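PBP5 (PDB 3A3J) removes the C-terminal D-alanine from cell-wall peptide precursors, acting as a serine D,D-carboxypeptidase. Local coordinates at residues A25-P28 with D29-Q32; L246-G249 with F250-E254. All coordinates share one frame; numbering follows the deposited sequence.

Interactions 1 and 2 are both local contacts, made within one continuous run of chain. Both adjoin the same antiparallel sheet of the carboxypeptidase fold. Interaction 1 turns the chain out of edge strand 25-26, in the loop that leads towards S36 and helix 38-51. Interaction 2 lies at the end of helix 235-252, which packs on strands 210-218 and 224-232. Their centres are 21 Å apart, and the nearest atoms are about 7 Å apart without touching. W248 of interaction 2 reaches T24, just before strand 25-26. Neither contact reaches the annotated active-site residues S36, K39 and S99 or the substrate-binding residue K202.

Interaction 1. Residues A25-P28 with D29-Q32; sequences ALNP and DQRQ
The amides of N27 and Q30 lie side by side and point the same way, their planes 38° apart. They sit at the two ends of a type I beta turn that runs from N27 to Q30. NE2 of Q30 sits over one face of the N27 amide, 3.4 Å from CG of N27. It also lies near CB and ND2 of N27. The NE2 and ND2 groups are both donors, so this meeting is van der Waals packing. N27 ND2 donates to the backbone O of Q10. Q30 OE1 accepts a weak bond from Q32 NE2, 3.4 Å away, and Q32 NE2 also bonds to Q10 OE1.

The turn follows strand 25-26 at the edge of the five-stranded antiparallel sheet. The loop beyond it leads to helix 38-51, in a fold of the beta-lactamase and penicillin-binding protein class. P28 and D29 occupy the two middle positions. The proline ring restricts phi at P28, where it is -65°, a value that suits this turn.

At the third position of the turn, D29 holds CG next to its own backbone N. Its carboxylate forms a salt bridge, OD1 of D29 to NE of R152, and the backbone of P28 also bonds to R152. The turn is thereby tied to the start of helix 151-164. Q30 has CG anti to the backbone N (chi1 -178°), and its extended chain carries NE2 back to N27. CB of Q30 lies 3.7 Å from CB of N27. The turn closes with N of Q30 donating to O of N27 at 3.1 Å.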
ATOM      1  N   ALA A  25      13.514   1.414   9.315  1.00 36.92           N
ATOM      2  CA  ALA A  25      13.653   2.166   8.069  1.00 36.16           C
ATOM      3  C   ALA A  25      15.088   2.675   7.889  1.00 35.54           C
ATOM      4  O   ALA A  25      15.807   2.867   8.860  1.00 36.33           O
ATOM      5  CB  ALA A  25      12.647   3.348   8.013  1.00 35.01           C
ATOM      6  N   LEU A  26      15.501   2.874   6.642  1.00 34.32           N
ATOM      7  CA  LEU A  26      16.735   3.573   6.293  1.00 33.93           C
ATOM      8  C   LEU A  26      16.400   4.498   5.106  1.00 34.04           C
ATOM      9  O   LEU A  26      15.912   4.016   4.090  1.00 34.84           O
ATOM     10  CB  LEU A  26      17.822   2.565   5.906  1.00 33.10           C
ATOM     11  CG  LEU A  26      19.080   3.212   5.335  1.00 34.39           C
ATOM     12  CD1 LEU A  26      19.692   4.134   6.420  1.00 36.73           C
ATOM     13  CD2 LEU A  26      20.088   2.224   4.818  1.00 33.68           C
ATOM     14  N   ASN A  27      16.598   5.812   5.260  1.00 34.93           N
ATOM     15  CA  ASN A  27      16.258   6.850   4.273  1.00 34.06           C
ATOM     16  C   ASN A  27      14.908   6.621   3.626  1.00 32.71           C
ATOM     17  O   ASN A  27      14.817   6.554   2.424  1.00 33.03           O
ATOM     18  CB  ASN A  27      17.291   6.880   3.157  1.00 35.21           C
ATOM     19  CG  ASN A  27      18.673   7.015   3.675  1.00 38.90           C
ATOM     20  OD1 ASN A  27      18.929   7.856   4.515  1.00 41.09           O
ATOM     21  ND2 ASN A  27      19.597   6.188   3.177  1.00 41.69           N
ATOM     22  N   PRO A  28      13.862   6.520   4.432  1.00 32.17           N
ATOM     23  CA  PRO A  28      12.578   6.132   3.910  1.00 31.50           C
ATOM     24  C   PRO A  28      12.008   7.171   2.933  1.00 32.47           C
ATOM     25  O   PRO A  28      11.090   6.839   2.176  1.00 32.24           O
ATOM     26  CB  PRO A  28      11.681   6.064   5.170  1.00 30.61           C
ATOM     27  CG  PRO A  28      12.405   6.878   6.237  1.00 31.96           C
ATOM     28  CD  PRO A  28      13.874   6.777   5.900  1.00 31.48           C
ATOM     29  N   ASP A  29      12.474   8.428   3.042  1.00 33.35           N
ATOM     30  CA  ASP A  29      11.927   9.577   2.293  1.00 32.81           C
ATOM     31  C   ASP A  29      12.950  10.016   1.254  1.00 33.28           C
ATOM     32  O   ASP A  29      12.697  10.889   0.456  1.00 32.03           O
ATOM     33  CB  ASP A  29      11.574  10.769   3.203  1.00 33.24           C
ATOM     34  CG  ASP A  29      10.497  10.433   4.217  1.00 32.19           C
ATOM     35  OD1 ASP A  29       9.412   9.930   3.824  1.00 29.67           O
ATOM     36  OD2 ASP A  29      10.737  10.665   5.441  1.00 35.14           O
ATOM     37  N   GLN A  30      14.093   9.357   1.192  1.00 34.61           N
ATOM     38  CA  GLN A  30      15.034   9.680   0.102  1.00 36.05           C
ATOM     39  C   GLN A  30      14.470   9.300  -1.295  1.00 35.90           C
ATOM     40  O   GLN A  30      13.878   8.227  -1.482  1.00 35.10           O
ATOM     41  CB  GLN A  30      16.362   9.022   0.338  1.00 36.50           C
ATOM     42  CG  GLN A  30      17.401   9.352  -0.708  1.00 40.50           C
ATOM     43  CD  GLN A  30      18.536   8.354  -0.625  1.00 42.38           C
ATOM     44  OE1 GLN A  30      18.839   7.662  -1.588  1.00 45.73           O
ATOM     45  NE2 GLN A  30      19.102   8.221   0.551  1.00 43.76           N
ATOM     46  N   ARG A  31      14.612  10.202  -2.251  1.00 34.14           N
ATOM     47  CA  ARG A  31      14.052   9.971  -3.600  1.00 34.88           C
ATOM     48  C   ARG A  31      14.867   8.939  -4.429  1.00 33.36           C
ATOM     49  O   ARG A  31      16.105   8.970  -4.469  1.00 33.69           O
ATOM     50  CB  ARG A  31      13.926  11.298  -4.375  1.00 34.71           C
ATOM     51  CG  ARG A  31      12.875  12.165  -3.726  1.00 36.93           C
ATOM     52  CD  ARG A  31      12.855  13.556  -4.214  1.00 38.59           C
ATOM     53  NE  ARG A  31      11.636  14.183  -3.704  1.00 42.77           N
ATOM     54  CZ  ARG A  31      11.069  15.267  -4.244  1.00 44.70           C
ATOM     55  NH1 ARG A  31      11.636  15.847  -5.287  1.00 40.06           N
ATOM     56  NH2 ARG A  31       9.937  15.772  -3.746  1.00 41.46           N
ATOM     57  N   GLN A  32      14.141   8.044  -5.081  1.00 31.76           N
ATOM     58  CA  GLN A  32      14.704   6.949  -5.799  1.00 31.41           C
ATOM     59  C   GLN A  32      13.959   6.804  -7.122  1.00 30.89           C
ATOM     60  O   GLN A  32      12.751   7.082  -7.208  1.00 29.99           O
ATOM     61  CB  GLN A  32      14.480   5.654  -4.997  1.00 31.25           C
ATOM     62  CG  GLN A  32      15.447   5.465  -3.859  1.00 30.19           C
ATOM     63  CD  GLN A  32      16.728   4.886  -4.354  1.00 32.80           C
ATOM     64  OE1 GLN A  32      16.734   4.129  -5.301  1.00 32.58           O
ATOM     65  NE2 GLN A  32      17.804   5.240  -3.737  1.00 30.66           N
TER

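Interaction 2. Residues L246-G249 with F250-E254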
ATOM      1  N   LEU A 246      10.882  -8.942   6.761  1.00 28.80           N
ATOM      2  CA  LEU A 246       9.597  -9.465   7.109  1.00 29.06           C
ATOM      3  C   LEU A 246       9.697 -10.377   8.390  1.00 32.80           C
ATOM      4  O   LEU A 246       8.918 -10.209   9.337  1.00 31.99           O
ATOM      5  CB  LEU A 246       9.005 -10.196   5.920  1.00 28.93           C
ATOM      6  CG  LEU A 246       8.746  -9.293   4.695  1.00 26.45           C
ATOM      7  CD1 LEU A 246       8.320 -10.167   3.506  1.00 28.56           C
ATOM      8  CD2 LEU A 246       7.663  -8.224   5.017  1.00 20.92           C
ATOM      9  N   GLN A 247      10.642 -11.327   8.391  1.00 33.63           N
ATOM     10  CA  GLN A 247      10.835 -12.275   9.506  1.00 36.16           C
ATOM     11  C   GLN A 247      11.216 -11.581  10.798  1.00 36.92           C
ATOM     12  O   GLN A 247      10.724 -11.942  11.836  1.00 38.93           O
ATOM     13  CB  GLN A 247      11.874 -13.348   9.158  1.00 34.87           C
ATOM     14  CG  GLN A 247      11.382 -14.376   8.139  1.00 35.75           C
ATOM     15  CD  GLN A 247      12.536 -15.319   7.751  1.00 35.34           C
ATOM     16  OE1 GLN A 247      13.734 -14.943   7.844  1.00 35.35           O
ATOM     17  NE2 GLN A 247      12.191 -16.540   7.366  1.00 32.94           N
ATOM     18  N   TRP A 248      12.067 -10.572  10.737  1.00 38.37           N
ATOM     19  CA  TRP A 248      12.319  -9.763  11.903  1.00 38.98           C
ATOM     20  C   TRP A 248      11.044  -9.130  12.382  1.00 40.52           C
ATOM     21  O   TRP A 248      10.806  -8.962  13.612  1.00 41.19           O
ATOM     22  CB  TRP A 248      13.251  -8.643  11.529  1.00 39.14           C
ATOM     23  CG  TRP A 248      13.661  -7.744  12.655  1.00 40.07           C
ATOM     24  CD1 TRP A 248      14.589  -8.025  13.632  1.00 39.18           C
ATOM     25  CD2 TRP A 248      13.216  -6.393  12.907  1.00 41.77           C
ATOM     26  NE1 TRP A 248      14.761  -6.941  14.448  1.00 40.32           N
ATOM     27  CE2 TRP A 248      13.922  -5.928  14.045  1.00 41.97           C
ATOM     28  CE3 TRP A 248      12.285  -5.540  12.300  1.00 41.00           C
ATOM     29  CZ2 TRP A 248      13.718  -4.653  14.582  1.00 39.92           C
ATOM     30  CZ3 TRP A 248      12.097  -4.283  12.814  1.00 38.09           C
ATOM     31  CH2 TRP A 248      12.820  -3.838  13.944  1.00 40.15           C
ATOM     32  N   GLY A 249      10.230  -8.698  11.419  1.00 39.92           N
ATOM     33  CA  GLY A 249       8.955  -8.084  11.780  1.00 39.52           C
ATOM     34  C   GLY A 249       8.043  -9.082  12.457  1.00 39.18           C
ATOM     35  O   GLY A 249       7.639  -8.861  13.582  1.00 41.11           O
ATOM     36  N   PHE A 250       7.722 -10.192  11.813  1.00 39.10           N
ATOM     37  CA  PHE A 250       6.848 -11.187  12.423  1.00 40.12           C
ATOM     38  C   PHE A 250       7.453 -11.824  13.710  1.00 42.08           C
ATOM     39  O   PHE A 250       6.702 -12.297  14.565  1.00 42.39           O
ATOM     40  CB  PHE A 250       6.498 -12.302  11.455  1.00 39.01           C
ATOM     41  CG  PHE A 250       5.690 -11.858  10.271  1.00 39.60           C
ATOM     42  CD1 PHE A 250       4.484 -11.140  10.433  1.00 37.52           C
ATOM     43  CD2 PHE A 250       6.113 -12.187   8.982  1.00 34.91           C
ATOM     44  CE1 PHE A 250       3.741 -10.750   9.318  1.00 37.25           C
ATOM     45  CE2 PHE A 250       5.388 -11.821   7.880  1.00 32.00           C
ATOM     46  CZ  PHE A 250       4.227 -11.085   8.019  1.00 35.55           C
ATOM     47  N   ALA A 251       8.786 -11.842  13.827  1.00 43.09           N
ATOM     48  CA  ALA A 251       9.458 -12.403  15.012  1.00 45.41           C
ATOM     49  C   ALA A 251       9.251 -11.509  16.200  1.00 46.34           C
ATOM     50  O   ALA A 251       9.006 -11.993  17.292  1.00 47.22           O
ATOM     51  CB  ALA A 251      10.980 -12.572  14.788  1.00 44.84           C
ATOM     52  N   ASN A 252       9.356 -10.196  15.978  1.00 46.79           N
ATOM     53  CA  ASN A 252       9.500  -9.252  17.050  1.00 45.90           C
ATOM     54  C   ASN A 252       8.300  -8.351  17.403  1.00 45.65           C
ATOM     55  O   ASN A 252       8.391  -7.552  18.321  1.00 45.79           O
ATOM     56  CB  ASN A 252      10.679  -8.353  16.742  1.00 46.01           C
ATOM     57  CG  ASN A 252      12.003  -9.066  16.897  1.00 49.78           C
ATOM     58  OD1 ASN A 252      12.523  -9.693  15.952  1.00 53.14           O
ATOM     59  ND2 ASN A 252      12.569  -8.980  18.091  1.00 51.74           N
ATOM     60  N   PHE A 253       7.185  -8.413  16.691  1.00 44.33           N
ATOM     61  CA  PHE A 253       6.218  -7.370  16.927  1.00 42.19           C
ATOM     62  C   PHE A 253       4.907  -8.026  16.705  1.00 42.00           C
ATOM     63  O   PHE A 253       4.854  -9.098  16.179  1.00 40.72           O
ATOM     64  CB  PHE A 253       6.370  -6.248  15.927  1.00 42.58           C
ATOM     65  CG  PHE A 253       7.604  -5.376  16.118  1.00 39.53           C
ATOM     66  CD1 PHE A 253       7.540  -4.213  16.874  1.00 41.19           C
ATOM     67  CD2 PHE A 253       8.786  -5.691  15.480  1.00 37.26           C
ATOM     68  CE1 PHE A 253       8.672  -3.378  17.027  1.00 44.10           C
ATOM     69  CE2 PHE A 253       9.929  -4.888  15.604  1.00 42.01           C
ATOM     70  CZ  PHE A 253       9.883  -3.716  16.386  1.00 44.19           C
ATOM     71  N   GLU A 254       3.840  -7.391  17.152  1.00 41.57           N
ATOM     72  CA  GLU A 254       2.527  -7.923  16.935  1.00 41.23           C
ATOM     73  C   GLU A 254       1.648  -6.707  16.805  1.00 40.42           C
ATOM     74  O   GLU A 254       2.068  -5.576  17.171  1.00 39.13           O
ATOM     75  CB  GLU A 254       2.077  -8.743  18.138  1.00 42.53           C
ATOM     76  CG  GLU A 254       2.182  -8.000  19.444  1.00 44.16           C
ATOM     77  CD  GLU A 254       1.813  -8.883  20.619  1.00 54.09           C
ATOM     78  OE1 GLU A 254       2.008 -10.123  20.512  1.00 56.94           O
ATOM     79  OE2 GLU A 254       1.330  -8.347  21.652  1.00 56.65           O
TER
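L246 opens the last turns of helix 235-252. Its O accepts the N-H of F250 at 2.7 Å. Its CB meets CE2 of F250 at 4.4 Å. Both side chains also pack on L225 and A217, on strands 224-232 and 210-218, and so seat the helix on the central sheet.

Q247 contributes its O to N of A251 at 2.8 Å. The methyl of A251 rests close to that same oxygen.

W248 carries the aromatic part. The indole leaves the backbone with chi1 at -177°, which carries its six-membered ring along the helix to F253. The two rings form an edge-to-face pair, with the edge of F253 directed at the six-membered ring of W248. Their centroids are 5.2 Å apart and their planes meet at 63°. CE2 of F253 comes within 3.5 Å of CH2 of W248. The N252 side chain lies over the same indole face, nearer the five-membered ring.

At G249 the backbone bonds lengthen and divide. N of N252 is shared between O of W248 at 3.0 Å and O of G249 at 3.2 Å. N of F253 adds a weak bond to O of G249.

F253 is the first residue to leave helical geometry. It starts strand 253-259, which pairs antiparallel with 286-291 in the C-terminal part. Backbone bonds of N252 with K292 and E254 with I290 make the join. Apolar ring contact, together with the bond from NE1 of W248 to O of T3, thus holds the indole across the change from helix to strand.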